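PDB 3VGL: glucokinase from Streptomyces griseus, which probably catalyses the ATP-dependent phosphorylation of D-glucose, giving D-glucose 6-phosphate and ADP. Local coordinates for residues Gly66-Leu76 with Arg146-His157; Leu184-Asn193 with Val210-Ile218. One frame throughout, in Å; residues are numbered along the deposited sequence.

Contact 1. Residues Gly66-Leu76 with Arg146-His157. With ZN (zinc ion), chain B; BGC (beta-D-glucopyranose), chain D.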
loop_
_atom_site.group_PDB
_atom_site.type_symbol
_atom_site.label_atom_id
_atom_site.label_comp_id
_atom_site.label_asym_id
_atom_site.label_seq_id
_atom_site.Cartn_x
_atom_site.Cartn_y
_atom_site.Cartn_z
ATOM N N GLY A 66 -21.185 -5.557 16.920
ATOM C CA GLY A 66 -21.537 -4.611 15.868
ATOM C C GLY A 66 -21.557 -3.198 16.393
ATOM O O GLY A 66 -21.277 -2.954 17.570
ATOM N N TYR A 67 -21.905 -2.270 15.491
ATOM C CA TYR A 67 -22.031 -0.851 15.807
ATOM C C TYR A 67 -23.321 -0.693 16.611
ATOM O O TYR A 67 -24.407 -0.925 16.080
ATOM C CB TYR A 67 -22.162 -0.048 14.492
ATOM C CG TYR A 67 -20.864 0.193 13.712
ATOM C CD1 TYR A 67 -20.052 -0.871 13.318
ATOM C CD2 TYR A 67 -20.476 1.485 13.349
ATOM C CE1 TYR A 67 -18.887 -0.642 12.574
ATOM C CE2 TYR A 67 -19.299 1.722 12.599
ATOM C CZ TYR A 67 -18.507 0.646 12.255
ATOM O OH TYR A 67 -17.336 0.850 11.539
ATOM N N VAL A 68 -23.179 -0.341 17.888
ATOM C CA VAL A 68 -24.321 -0.148 18.793
ATOM C C VAL A 68 -24.568 1.341 19.010
ATOM O O VAL A 68 -23.619 2.121 19.173
ATOM C CB VAL A 68 -24.051 -0.859 20.124
ATOM C CG1 VAL A 68 -25.186 -0.564 21.150
ATOM C CG2 VAL A 68 -23.922 -2.354 19.876
ATOM N N ASP A 69 -25.843 1.725 19.038
ATOM C CA ASP A 69 -26.232 3.139 19.175
ATOM C C ASP A 69 -25.984 3.748 20.565
ATOM O O ASP A 69 -25.696 3.029 21.517
ATOM C CB ASP A 69 -27.687 3.309 18.753
ATOM C CG ASP A 69 -28.666 2.812 19.803
ATOM O OD1 ASP A 69 -28.439 1.747 20.426
ATOM O OD2 ASP A 69 -29.670 3.515 20.003
ATOM N N ASP A 70 -26.101 5.076 20.678
ATOM C CA ASP A 70 -25.796 5.778 21.937
ATOM C C ASP A 70 -26.808 5.479 23.053
ATOM O O ASP A 70 -26.513 5.655 24.238
ATOM C CB ASP A 70 -25.703 7.293 21.701
ATOM C CG ASP A 70 -26.964 7.864 21.080
ATOM O OD1 ASP A 70 -27.332 7.430 19.965
ATOM O OD2 ASP A 70 -27.591 8.742 21.713
ATOM N N LYS A 71 -27.991 5.031 22.652
ATOM C CA LYS A 71 -29.033 4.604 23.592
ATOM C C LYS A 71 -28.832 3.169 24.101
ATOM O O LYS A 71 -29.605 2.686 24.932
ATOM C CB LYS A 71 -30.424 4.751 22.964
ATOM C CG LYS A 71 -30.777 6.184 22.574
ATOM C CD LYS A 71 -32.274 6.452 22.632
ATOM C CE LYS A 71 -32.691 6.990 24.010
ATOM N NZ LYS A 71 -34.146 7.283 24.116
ATOM N N ARG A 72 -27.801 2.484 23.604
ATOM C CA ARG A 72 -27.464 1.137 24.090
ATOM C C ARG A 72 -28.638 0.157 23.957
ATOM O O ARG A 72 -28.981 -0.576 24.901
ATOM C CB ARG A 72 -26.898 1.187 25.522
ATOM C CG ARG A 72 -25.586 1.985 25.622
ATOM C CD ARG A 72 -25.328 2.452 27.038
ATOM N NE ARG A 72 -24.872 3.840 27.065
ATOM C CZ ARG A 72 -24.594 4.510 28.182
ATOM N NH1 ARG A 72 -24.708 3.916 29.364
ATOM N NH2 ARG A 72 -24.193 5.776 28.114
ATOM N N ALA A 73 -29.253 0.161 22.778
ATOM C CA ALA A 73 -30.464 -0.624 22.538
ATOM C C ALA A 73 -30.535 -1.315 21.178
ATOM O O ALA A 73 -31.263 -2.298 21.006
ATOM C CB ALA A 73 -31.698 0.257 22.734
ATOM N N THR A 74 -29.781 -0.793 20.215
ATOM C CA THR A 74 -29.918 -1.193 18.830
ATOM C C THR A 74 -28.554 -1.436 18.208
ATOM O O THR A 74 -27.633 -0.645 18.398
ATOM C CB THR A 74 -30.621 -0.077 18.048
ATOM O OG1 THR A 74 -31.944 0.080 18.579
ATOM C CG2 THR A 74 -30.714 -0.378 16.561
ATOM N N VAL A 75 -28.435 -2.548 17.490
ATOM C CA VAL A 75 -27.244 -2.788 16.660
ATOM C C VAL A 75 -27.474 -2.119 15.298
ATOM O O VAL A 75 -28.231 -2.630 14.480
ATOM C CB VAL A 75 -26.917 -4.300 16.518
ATOM C CG1 VAL A 75 -25.579 -4.476 15.752
ATOM C CG2 VAL A 75 -26.802 -4.988 17.909
ATOM N N LEU A 76 -26.825 -0.975 15.085
ATOM C CA LEU A 76 -26.979 -0.172 13.846
ATOM C C LEU A 76 -26.483 -0.932 12.622
ATOM O O LEU A 76 -27.106 -0.907 11.564
ATOM C CB LEU A 76 -26.251 1.184 13.948
ATOM C CG LEU A 76 -26.707 2.143 15.050
ATOM C CD1 LEU A 76 -25.788 3.358 15.184
ATOM C CD2 LEU A 76 -28.148 2.576 14.765
ATOM N N ARG A 146 -18.134 5.874 24.391
ATOM C CA ARG A 146 -18.866 5.329 23.252
ATOM C C ARG A 146 -19.016 6.332 22.105
ATOM O O ARG A 146 -19.472 5.973 21.021
ATOM C CB ARG A 146 -20.249 4.812 23.712
ATOM C CG ARG A 146 -20.187 3.756 24.814
ATOM C CD ARG A 146 -21.580 3.556 25.361
ATOM N NE ARG A 146 -21.633 2.762 26.589
ATOM C CZ ARG A 146 -21.447 3.240 27.817
ATOM N NH1 ARG A 146 -21.152 4.529 28.014
ATOM N NH2 ARG A 146 -21.560 2.419 28.854
ATOM N N GLY A 147 -18.639 7.589 22.347
ATOM C CA GLY A 147 -18.747 8.658 21.362
ATOM C C GLY A 147 -20.140 9.255 21.238
ATOM O O GLY A 147 -21.076 8.815 21.920
ATOM N N ARG A 148 -20.279 10.243 20.364
ATOM C CA ARG A 148 -21.541 10.981 20.202
ATOM C C ARG A 148 -22.707 10.106 19.737
ATOM O O ARG A 148 -23.858 10.280 20.193
ATOM C CB ARG A 148 -21.329 12.172 19.269
ATOM C CG ARG A 148 -22.594 12.805 18.729
ATOM C CD ARG A 148 -23.404 13.540 19.813
ATOM N NE ARG A 148 -24.602 14.139 19.239
ATOM C CZ ARG A 148 -25.738 13.483 19.015
ATOM N NH1 ARG A 148 -25.845 12.193 19.311
ATOM N NH2 ARG A 148 -26.765 14.131 18.475
ATOM N N PHE A 149 -22.415 9.171 18.839
ATOM C CA PHE A 149 -23.448 8.338 18.245
ATOM C C PHE A 149 -23.382 6.890 18.699
ATOM O O PHE A 149 -24.116 6.042 18.181
ATOM C CB PHE A 149 -23.428 8.466 16.720
ATOM C CG PHE A 149 -23.572 9.885 16.237
ATOM C CD1 PHE A 149 -24.801 10.550 16.320
ATOM C CD2 PHE A 149 -22.483 10.560 15.690
ATOM C CE1 PHE A 149 -24.922 11.847 15.866
ATOM C CE2 PHE A 149 -22.605 11.875 15.241
ATOM C CZ PHE A 149 -23.826 12.520 15.322
ATOM N N GLY A 150 -22.521 6.610 19.677
ATOM C CA GLY A 150 -22.445 5.291 20.279
ATOM C C GLY A 150 -21.461 4.366 19.602
ATOM O O GLY A 150 -21.196 3.266 20.098
ATOM N N VAL A 151 -20.872 4.829 18.501
ATOM C CA VAL A 151 -20.069 3.945 17.654
ATOM C C VAL A 151 -18.572 4.252 17.606
ATOM O O VAL A 151 -17.876 3.869 16.642
ATOM C CB VAL A 151 -20.666 3.815 16.239
ATOM C CG1 VAL A 151 -22.097 3.243 16.314
ATOM C CG2 VAL A 151 -20.645 5.158 15.493
ATOM N N ALA A 152 -18.057 4.859 18.677
ATOM C CA ALA A 152 -16.605 4.957 18.858
ATOM C C ALA A 152 -15.979 3.569 18.982
ATOM O O ALA A 152 -16.684 2.558 19.195
ATOM C CB ALA A 152 -16.251 5.817 20.083
ATOM N N ALA A 153 -14.657 3.531 18.849
ATOM C CA ALA A 153 -13.872 2.320 19.117
ATOM C C ALA A 153 -14.167 1.199 18.119
ATOM O O ALA A 153 -14.028 0.012 18.432
ATOM C CB ALA A 153 -14.061 1.842 20.565
ATOM N N GLU A 154 -14.507 1.580 16.898
ATOM C CA GLU A 154 -14.614 0.610 15.812
ATOM C C GLU A 154 -13.257 0.474 15.114
ATOM O O GLU A 154 -13.109 0.721 13.903
ATOM C CB GLU A 154 -15.742 1.014 14.868
ATOM C CG GLU A 154 -17.113 0.587 15.435
ATOM C CD GLU A 154 -17.183 -0.915 15.602
ATOM O OE1 GLU A 154 -16.694 -1.613 14.674
ATOM O OE2 GLU A 154 -17.722 -1.360 16.651
ATOM N N PHE A 155 -12.267 0.064 15.906
ATOM C CA PHE A 155 -10.886 0.038 15.429
ATOM C C PHE A 155 -10.682 -0.944 14.267
ATOM O O PHE A 155 -9.757 -0.788 13.443
ATOM C CB PHE A 155 -9.939 -0.441 16.540
ATOM C CG PHE A 155 -9.950 0.394 17.798
ATOM C CD1 PHE A 155 -10.367 1.728 17.806
ATOM C CD2 PHE A 155 -9.453 -0.166 18.970
ATOM C CE1 PHE A 155 -10.330 2.480 19.006
ATOM C CE2 PHE A 155 -9.416 0.556 20.154
ATOM C CZ PHE A 155 -9.857 1.876 20.183
ATOM N N GLY A 156 -11.551 -1.952 14.194
ATOM C CA GLY A 156 -11.423 -2.980 13.156
ATOM C C GLY A 156 -11.558 -2.450 11.752
ATOM O O GLY A 156 -11.129 -3.088 10.806
ATOM N N HIS A 157 -12.152 -1.251 11.621
ATOM C CA HIS A 157 -12.408 -0.690 10.293
ATOM C C HIS A 157 -11.611 0.563 9.990
ATOM O O HIS A 157 -11.889 1.280 9.033
ATOM C CB HIS A 157 -13.931 -0.524 10.079
ATOM C CG HIS A 157 -14.658 -1.767 10.430
ATOM N ND1 HIS A 157 -14.608 -2.895 9.636
ATOM C CD2 HIS A 157 -15.307 -2.119 11.574
ATOM C CE1 HIS A 157 -15.249 -3.877 10.255
ATOM N NE2 HIS A 157 -15.677 -3.436 11.428
HETATM ZN ZN ZN B . -14.150 -3.064 7.585
HETATM C C2 BGC D . -17.355 -5.165 14.518
HETATM C C3 BGC D . -17.224 -4.644 15.947
HETATM C C4 BGC D . -16.940 -5.778 16.934
HETATM C C5 BGC D . -15.755 -6.569 16.409
HETATM C C6 BGC D . -15.408 -7.756 17.313
HETATM C C1 BGC D . -16.104 -5.970 14.179
HETATM O O1 BGC D . -16.212 -6.558 12.913
HETATM O O2 BGC D . -17.400 -4.021 13.644
HETATM O O3 BGC D . -18.383 -3.973 16.332
HETATM O O4 BGC D . -16.602 -5.226 18.194
HETATM O O5 BGC D . -15.997 -7.056 15.098
HETATM O O6 BGC D . -16.505 -8.647 17.423
HETATM O O HOH W 1 -20.674 0.557 19.081
HETATM O O HOH W 2 -22.805 2.285 22.150
HETATM O O HOH W 3 -26.642 6.392 17.284
#
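Tyr67 and Glu154 meet beside the glucose, where a small antiparallel hairpin (strands 67-68 and 75-77) lies against the long loop after strand 143-144; one end of the contact forms part of the sugar pocket of a ROK family glucokinase, a member of the actin-like ATPase clan. Glu154 CG sits over one face of the Tyr67 ring in a CH-pi contact, 3.6 Å from the ring centroid and 15° off its normal. Val151 CB packs against Tyr67 CD2, and Val151 CG1 touches Leu76 CD1 at 3.9 Å.

The polar work is directed at the sugar. Glu154 bends at chi2 (-61°), which turns its carboxylate across the ring so that OE1 accepts a hydrogen bond from glucose O2 and OE2 one from O3. His157 NE2 donates to the same glucose O2 at 2.9 Å while its ND1 binds zinc at 2.1 Å, a site completed by Cys167, Cys169 and Cys174. The metal thus fixes the imidazole's rotation, and O2 is gripped by both residues.

At the hairpin's turn the backbones close to 3.8 Å between Asp70 CA and Gly150 CA, an approach that depends on the glycine: Asp70 N and Val68 O lie where its side chain would point. Waters join them: one takes the Val68 N-H and lies within hydrogen-bonding distance of Gly150 O, another sits between Asp69 O and Gly150 O, and a third bridges Asp70 OD1 and Phe149 O. Asp252 of a second subunit takes the N-H groups of Phe149 and Val151.

Two like charges finish the contact. The guanidinium of Arg72 lies flat on that of Arg146, planes 5° apart, and Glu103, salt-bridged to Arg146 NE, probably offsets the repulsion; Arg72 CZ and Arg146 CZ stand 3.4 Å apart.

Contact 2. Residues Leu184-Asn193 with Val210-Ile218. With ANP (phosphoaminophosphonic acid-adenylate ester), chain E.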
loop_
_atom_site.group_PDB
_atom_site.type_symbol
_atom_site.label_atom_id
_atom_site.label_comp_id
_atom_site.label_asym_id
_atom_site.label_seq_id
_atom_site.Cartn_x
_atom_site.Cartn_y
_atom_site.Cartn_z
ATOM N N LEU A 184 -5.487 -14.791 11.373
ATOM C CA LEU A 184 -4.566 -15.852 11.808
ATOM C C LEU A 184 -4.784 -17.162 11.036
ATOM O O LEU A 184 -3.817 -17.766 10.547
ATOM C CB LEU A 184 -4.702 -16.086 13.317
ATOM C CG LEU A 184 -3.773 -17.177 13.892
ATOM C CD1 LEU A 184 -2.311 -16.695 13.867
ATOM C CD2 LEU A 184 -4.245 -17.453 15.296
ATOM N N VAL A 185 -6.044 -17.599 10.956
ATOM C CA VAL A 185 -6.383 -18.816 10.226
ATOM C C VAL A 185 -5.986 -18.685 8.763
ATOM O O VAL A 185 -5.418 -19.617 8.179
ATOM C CB VAL A 185 -7.867 -19.154 10.397
ATOM C CG1 VAL A 185 -8.279 -20.300 9.472
ATOM C CG2 VAL A 185 -8.130 -19.500 11.849
ATOM N N ARG A 186 -6.255 -17.525 8.171
ATOM C CA ARG A 186 -5.852 -17.274 6.803
ATOM C C ARG A 186 -4.350 -17.408 6.598
ATOM O O ARG A 186 -3.900 -18.046 5.629
ATOM C CB ARG A 186 -6.378 -15.940 6.279
ATOM C CG ARG A 186 -6.630 -16.024 4.785
ATOM C CD ARG A 186 -7.075 -14.712 4.214
ATOM N NE ARG A 186 -5.877 -13.990 3.863
ATOM C CZ ARG A 186 -5.417 -12.952 4.518
ATOM N NH1 ARG A 186 -6.103 -12.451 5.552
ATOM N NH2 ARG A 186 -4.293 -12.389 4.100
ATOM N N TYR A 187 -3.569 -16.849 7.527
ATOM C CA TYR A 187 -2.118 -16.874 7.428
ATOM C C TYR A 187 -1.614 -18.294 7.496
ATOM O O TYR A 187 -0.707 -18.675 6.752
ATOM C CB TYR A 187 -1.462 -16.055 8.542
ATOM C CG TYR A 187 -1.794 -14.574 8.447
ATOM C CD1 TYR A 187 -1.941 -13.945 7.201
ATOM C CD2 TYR A 187 -1.955 -13.816 9.600
ATOM C CE1 TYR A 187 -2.234 -12.590 7.117
ATOM C CE2 TYR A 187 -2.261 -12.455 9.525
ATOM C CZ TYR A 187 -2.387 -11.852 8.286
ATOM O OH TYR A 187 -2.699 -10.525 8.229
ATOM N N ALA A 188 -2.199 -19.080 8.394
ATOM C CA ALA A 188 -1.760 -20.470 8.551
ATOM C C ALA A 188 -2.129 -21.328 7.361
ATOM O O ALA A 188 -1.344 -22.192 6.962
ATOM C CB ALA A 188 -2.308 -21.050 9.812
ATOM N N LYS A 189 -3.317 -21.112 6.800
ATOM C CA LYS A 189 -3.715 -21.874 5.617
ATOM C C LYS A 189 -2.857 -21.533 4.401
ATOM O O LYS A 189 -2.502 -22.430 3.636
ATOM C CB LYS A 189 -5.205 -21.713 5.308
ATOM C CG LYS A 189 -6.108 -22.405 6.328
ATOM C CD LYS A 189 -7.587 -22.257 5.996
ATOM C CE LYS A 189 -8.428 -23.071 6.981
ATOM N NZ LYS A 189 -9.888 -23.030 6.686
ATOM N N GLN A 190 -2.536 -20.248 4.227
ATOM C CA GLN A 190 -1.591 -19.808 3.188
ATOM C C GLN A 190 -0.255 -20.539 3.327
ATOM O O GLN A 190 0.284 -21.061 2.344
ATOM C CB GLN A 190 -1.322 -18.294 3.264
ATOM C CG GLN A 190 -2.417 -17.366 2.723
ATOM C CD GLN A 190 -2.065 -15.855 2.824
ATOM O OE1 GLN A 190 -1.183 -15.436 3.595
ATOM N NE2 GLN A 190 -2.783 -15.036 2.057
ATOM N N ARG A 191 0.268 -20.582 4.550
ATOM C CA ARG A 191 1.605 -21.110 4.797
ATOM C C ARG A 191 1.635 -22.627 4.756
ATOM O O ARG A 191 2.610 -23.221 4.268
ATOM C CB ARG A 191 2.175 -20.563 6.108
ATOM C CG ARG A 191 2.564 -19.092 5.993
ATOM C CD ARG A 191 2.525 -18.338 7.315
ATOM N NE ARG A 191 2.890 -16.917 7.141
ATOM C CZ ARG A 191 2.125 -16.022 6.512
ATOM N NH1 ARG A 191 0.956 -16.369 5.992
ATOM N NH2 ARG A 191 2.537 -14.761 6.374
ATOM N N ALA A 192 0.576 -23.260 5.254
ATOM C CA ALA A 192 0.492 -24.727 5.205
ATOM C C ALA A 192 0.301 -25.220 3.771
ATOM O O ALA A 192 0.803 -26.299 3.404
ATOM C CB ALA A 192 -0.618 -25.244 6.109
ATOM N N ASN A 193 -0.412 -24.435 2.961
ATOM C CA ASN A 193 -0.566 -24.767 1.553
ATOM C C ASN A 193 0.749 -24.641 0.781
ATOM O O ASN A 193 1.050 -25.480 -0.071
ATOM C CB ASN A 193 -1.661 -23.947 0.876
ATOM C CG ASN A 193 -1.808 -24.301 -0.590
ATOM O OD1 ASN A 193 -2.239 -25.406 -0.928
ATOM N ND2 ASN A 193 -1.406 -23.384 -1.469
ATOM N N VAL A 210 -5.427 -28.742 4.699
ATOM C CA VAL A 210 -5.357 -27.288 4.900
ATOM C C VAL A 210 -6.722 -26.740 5.324
ATOM O O VAL A 210 -6.813 -25.933 6.253
ATOM C CB VAL A 210 -4.852 -26.568 3.622
ATOM C CG1 VAL A 210 -5.010 -25.047 3.738
ATOM C CG2 VAL A 210 -3.394 -26.923 3.363
ATOM N N ASP A 211 -7.777 -27.205 4.652
ATOM C CA ASP A 211 -9.139 -26.748 4.911
ATOM C C ASP A 211 -9.593 -27.046 6.338
ATOM O O ASP A 211 -10.470 -26.352 6.874
ATOM C CB ASP A 211 -10.106 -27.407 3.933
ATOM C CG ASP A 211 -11.190 -26.462 3.471
ATOM O OD1 ASP A 211 -12.311 -26.522 4.027
ATOM O OD2 ASP A 211 -10.909 -25.647 2.560
ATOM N N GLY A 212 -8.997 -28.073 6.942
ATOM C CA GLY A 212 -9.329 -28.492 8.308
ATOM C C GLY A 212 -8.578 -27.759 9.413
ATOM O O GLY A 212 -8.768 -28.053 10.596
ATOM N N ILE A 213 -7.727 -26.803 9.044
ATOM C CA ILE A 213 -6.994 -26.013 10.046
ATOM C C ILE A 213 -7.952 -25.084 10.791
ATOM O O ILE A 213 -8.662 -24.302 10.160
ATOM C CB ILE A 213 -5.861 -25.162 9.409
ATOM C CG1 ILE A 213 -4.751 -26.061 8.851
ATOM C CG2 ILE A 213 -5.276 -24.163 10.434
ATOM C CD1 ILE A 213 -3.784 -25.331 7.879
ATOM N N GLU A 214 -7.969 -25.195 12.121
ATOM C CA GLU A 214 -8.777 -24.320 12.980
ATOM C C GLU A 214 -7.885 -23.456 13.871
ATOM O O GLU A 214 -6.750 -23.830 14.169
ATOM C CB GLU A 214 -9.737 -25.149 13.838
ATOM C CG GLU A 214 -10.813 -25.856 13.026
ATOM C CD GLU A 214 -11.603 -26.862 13.832
ATOM O OE1 GLU A 214 -12.203 -27.765 13.204
ATOM O OE2 GLU A 214 -11.617 -26.766 15.084
ATOM N N GLY A 215 -8.397 -22.294 14.286
ATOM C CA GLY A 215 -7.613 -21.374 15.118
ATOM C C GLY A 215 -6.914 -22.059 16.284
ATOM O O GLY A 215 -5.712 -21.904 16.469
ATOM N N LYS A 216 -7.663 -22.831 17.071
ATOM C CA LYS A 216 -7.087 -23.482 18.239
ATOM C C LYS A 216 -5.954 -24.453 17.885
ATOM O O LYS A 216 -5.000 -24.599 18.654
ATOM C CB LYS A 216 -8.181 -24.147 19.086
ATOM C CG LYS A 216 -8.998 -23.102 19.865
ATOM C CD LYS A 216 -10.241 -23.653 20.562
ATOM C CE LYS A 216 -11.083 -22.490 21.107
ATOM N NZ LYS A 216 -12.160 -22.951 22.036
ATOM N N HIS A 217 -6.026 -25.069 16.704
ATOM C CA HIS A 217 -4.926 -25.932 16.231
ATOM C C HIS A 217 -3.650 -25.112 16.059
ATOM O O HIS A 217 -2.562 -25.560 16.404
ATOM C CB HIS A 217 -5.240 -26.570 14.879
ATOM C CG HIS A 217 -6.490 -27.388 14.851
ATOM N ND1 HIS A 217 -7.111 -27.737 13.673
ATOM C CD2 HIS A 217 -7.235 -27.929 15.846
ATOM C CE1 HIS A 217 -8.186 -28.457 13.941
ATOM N NE2 HIS A 217 -8.285 -28.587 15.253
ATOM N N ILE A 218 -3.786 -23.911 15.493
ATOM C CA ILE A 218 -2.622 -23.059 15.242
ATOM C C ILE A 218 -1.913 -22.715 16.549
ATOM O O ILE A 218 -0.682 -22.770 16.635
ATOM C CB ILE A 218 -3.032 -21.758 14.484
ATOM C CG1 ILE A 218 -3.744 -22.107 13.178
ATOM C CG2 ILE A 218 -1.805 -20.854 14.205
ATOM C CD1 ILE A 218 -4.502 -20.927 12.546
HETATM P PB ANP E . -16.284 -14.527 18.411
HETATM O O1B ANP E . -15.633 -13.585 17.393
HETATM O O2B ANP E . -17.502 -15.263 17.932
HETATM N N3B ANP E . -16.722 -13.635 19.808
HETATM P PA ANP E . -13.684 -15.649 19.133
HETATM O O1A ANP E . -13.333 -17.006 19.750
HETATM O O2A ANP E . -13.350 -14.384 19.862
HETATM O O3A ANP E . -15.253 -15.706 18.758
HETATM O "O5'" ANP E . -13.022 -15.535 17.671
HETATM C "C5'" ANP E . -13.166 -16.570 16.692
HETATM C "C4'" ANP E . -11.982 -16.533 15.750
HETATM O "O4'" ANP E . -10.757 -16.565 16.496
HETATM C "C3'" ANP E . -11.982 -17.755 14.865
HETATM O "O3'" ANP E . -11.290 -17.404 13.664
HETATM C "C2'" ANP E . -11.149 -18.714 15.676
HETATM O "O2'" ANP E . -10.546 -19.711 14.870
HETATM C "C1'" ANP E . -10.106 -17.824 16.336
HETATM N N9 ANP E . -9.787 -18.287 17.699
HETATM C C8 ANP E . -10.597 -18.319 18.772
HETATM N N7 ANP E . -9.930 -18.809 19.866
HETATM C C5 ANP E . -8.673 -19.056 19.458
HETATM C C6 ANP E . -7.424 -19.600 20.064
HETATM N N6 ANP E . -7.381 -19.960 21.372
HETATM N N1 ANP E . -6.334 -19.681 19.270
HETATM C C2 ANP E . -6.322 -19.336 17.959
HETATM N N3 ANP E . -7.427 -18.850 17.346
HETATM C C4 ANP E . -8.575 -18.710 18.037
#
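Residues 184-193 of helix 181-194 run past a type I turn, Val210 to Ile213, and the first turn of helix 215-223, with CA-CA approaches of 5.7 Å for both Val185-Gly215 and Lys189-Val210. Glu214 occupies the N-cap position of the second helix.

Ile218 carries much of the apolar contact. Its CD1 reaches Ala188 CB at 3.5 Å and also touches Val185 CA, while Leu184 and Ile218 point at each other tip to tip, CG of Leu184 to CD1 of Ile218 at 4.1 Å. Ile213 does the same job one helical turn further on: CG1 stands anti to its carbonyl carbon (chi1 -67°), which, with the chain extended beyond, brings CD1 onto Ala192 CB at 3.6 Å. Val210 packs by CG1 on Lys189 CB, with CG2 near the backbone N of Asn193.

Lys189 is stretched along the turn, fully extended beyond CG. Its aliphatic part slides over Val210, CE passes close to the carbonyls of Val210 and Ile213, and NZ makes a weak hydrogen bond to Asp211 O at 3.4 Å.

The Leu184/Gly215 end of the contact borders the nucleotide pocket. Leu184 CD2 and Gly215 O both approach C2 of the adenine, Val185 CG2 lies near the ribose O2', and Lys216 CG comes up to the base at N6.

Around the pair, Leu202 of helix 200-204 packs on Ile213 and Ile218, and helix 227-251 flanks helix 181-194, where Ser232 touches Ala188 and Asp231 forms a salt bridge with Arg191.

How the contacts relate
From the N terminus, the chain lays down strands 3-9, 13-19 and 29-32, helix 37-52 and strand 57-64 before the hairpin of contact 1. The loop after strand 143-144, which edges the sheet of strands 125-130, 134-140, 255-259 and 291-294, returns to that hairpin, closing a gap of 69 residues. Residues 158-183 follow, bringing the zinc cysteines and Glu176 of the glucose pocket. Contact 2 closes a shorter loop of 16 residues, holding helix 200-204. The two are in series, neither nested nor crossed, with centres about 32 Å apart. Contact 1 joins hairpin to loop at the glucose; contact 2 ties helix 181-194 to the turn before helix 215-223 and to its start, beside the adenine.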